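Local coordinates for oxidoreductase, NAD-binding/iron-sulfur cluster-binding protein (PDB 6ZXU) that carries out reductive dehalogenation as a catabolic enzyme, using a cobalamin cofactor together with two iron-sulfur clusters, at residues D97-D102 with F642-I647. Numbering follows the deposited sequence.
Sequences DAIPDD and FDLEVI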
# COMPACT_ATOMS: atom_id res chain seq x y z
N ASP A 97 27.69 -1.93 -13.00
CA ASP A 97 28.73 -0.95 -12.65
C ASP A 97 28.22 0.08 -11.62
O ASP A 97 28.93 1.07 -11.39
CB ASP A 97 29.18 -0.13 -13.95
N ALA A 98 26.97 -0.05 -11.11
CA ALA A 98 26.32 1.10 -10.44
C ALA A 98 25.99 0.90 -9.00
O ALA A 98 25.36 1.78 -8.42
CB ALA A 98 25.06 1.51 -11.22
N ILE A 99 26.35 -0.23 -8.42
CA ILE A 99 26.07 -0.47 -7.02
C ILE A 99 27.10 0.30 -6.17
O ILE A 99 28.31 0.19 -6.39
CB ILE A 99 26.13 -1.96 -6.68
CG1 ILE A 99 25.33 -2.78 -7.71
CG2 ILE A 99 25.62 -2.23 -5.27
CD1 ILE A 99 23.88 -2.31 -7.86
N PRO A 100 26.64 1.11 -5.20
CA PRO A 100 27.59 1.77 -4.27
C PRO A 100 28.45 0.81 -3.53
O PRO A 100 27.99 -0.28 -3.16
CB PRO A 100 26.69 2.56 -3.33
CG PRO A 100 25.43 2.77 -4.14
CD PRO A 100 25.27 1.52 -4.94
N ASP A 101 29.75 1.17 -3.42
CA ASP A 101 30.78 0.31 -2.75
C ASP A 101 30.68 0.42 -1.23
O ASP A 101 30.85 -0.57 -0.51
CB ASP A 101 32.24 0.65 -3.24
N ASP A 102 30.41 1.63 -0.74
CA ASP A 102 30.46 1.93 0.72
C ASP A 102 29.53 1.10 1.57
O ASP A 102 28.31 1.22 1.41
CB ASP A 102 30.16 3.42 0.91
CG ASP A 102 30.30 3.86 2.35
OD1 ASP A 102 30.61 3.01 3.22
OD2 ASP A 102 30.06 5.03 2.62
N PHE A 642 18.37 3.79 -4.12
CA PHE A 642 19.34 3.93 -5.22
C PHE A 642 18.63 4.22 -6.53
O PHE A 642 17.55 3.69 -6.79
CB PHE A 642 20.16 2.63 -5.38
CG PHE A 642 20.99 2.22 -4.20
CD1 PHE A 642 21.47 3.14 -3.30
CD2 PHE A 642 21.32 0.88 -4.04
CE1 PHE A 642 22.22 2.76 -2.23
CE2 PHE A 642 22.10 0.47 -2.99
CZ PHE A 642 22.55 1.42 -2.09
N ASP A 643 19.23 5.06 -7.35
CA ASP A 643 18.76 5.30 -8.70
C ASP A 643 19.33 4.23 -9.68
O ASP A 643 20.41 4.38 -10.21
CB ASP A 643 19.18 6.69 -9.16
CG ASP A 643 18.42 7.76 -8.49
OD1 ASP A 643 17.33 7.51 -7.90
OD2 ASP A 643 18.90 8.87 -8.49
N LEU A 644 18.63 3.13 -9.79
CA LEU A 644 18.98 1.98 -10.58
C LEU A 644 17.85 1.64 -11.53
O LEU A 644 16.70 1.61 -11.11
CB LEU A 644 19.27 0.73 -9.71
CG LEU A 644 20.47 0.84 -8.76
CD1 LEU A 644 20.59 -0.37 -7.84
CD2 LEU A 644 21.74 1.06 -9.56
N GLU A 645 18.21 1.39 -12.79
CA GLU A 645 17.30 0.96 -13.82
C GLU A 645 17.85 -0.32 -14.37
O GLU A 645 18.98 -0.37 -14.80
CB GLU A 645 17.20 2.05 -14.92
CG GLU A 645 16.40 1.63 -16.11
CD GLU A 645 16.28 2.69 -17.20
OE1 GLU A 645 17.04 3.71 -17.22
OE2 GLU A 645 15.39 2.51 -18.06
N VAL A 646 17.03 -1.36 -14.35
CA VAL A 646 17.38 -2.62 -14.98
C VAL A 646 17.04 -2.54 -16.50
O VAL A 646 15.89 -2.24 -16.90
CB VAL A 646 16.63 -3.77 -14.36
CG1 VAL A 646 16.87 -5.04 -15.11
CG2 VAL A 646 17.03 -3.91 -12.91
N ILE A 647 18.07 -2.74 -17.31
CA ILE A 647 17.97 -2.83 -18.75
C ILE A 647 18.64 -4.13 -19.19
O ILE A 647 19.76 -4.38 -18.85
CB ILE A 647 18.70 -1.69 -19.42
CG1 ILE A 647 17.91 -0.42 -19.28
CG2 ILE A 647 18.85 -2.01 -20.92
CD1 ILE A 647 18.67 0.88 -19.52
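P100 lies over one face of the F642 ring, a CH-pi contact. CG of P100 stands 3.9 Å from the centroid of the F642 ring, nearly above it but displaced toward the rim. Its nearest ring atom is CE1 of F642, at 3.7 Å. CD of the same proline, 3.9 Å from CE2 of F642, extends the cover across the ring. The two side chains approach from opposite directions; with F642 CG anti to its carbonyl carbon (chi1 -62°), the phenyl group reaches across to the proline.

The remaining contacts are aliphatic and gather on L644, whose two methyls go to different partners. CD2 of L644 packs on CB of A98 at 3.7 Å, while CD1 of L644 meets CD1 of I99 at 3.8 Å, the two side chains crossing at about a right angle. Across this contact I99 touches with CD1, the end of its longer branch.

All of this is plain apolar packing, well away from the cobalamin and the clusters. It joins the loop leading into helix 103-116, where the side chain of D102 caps the backbone N of A104, to the segment entering the short hairpin of strands 645-647 and 650-652. M190 of helix 168-190 touches I99, F642 and L644 alike, R105 and N109 of helix 103-116 pack on F642, and P342 of helix 342-354 meets L644.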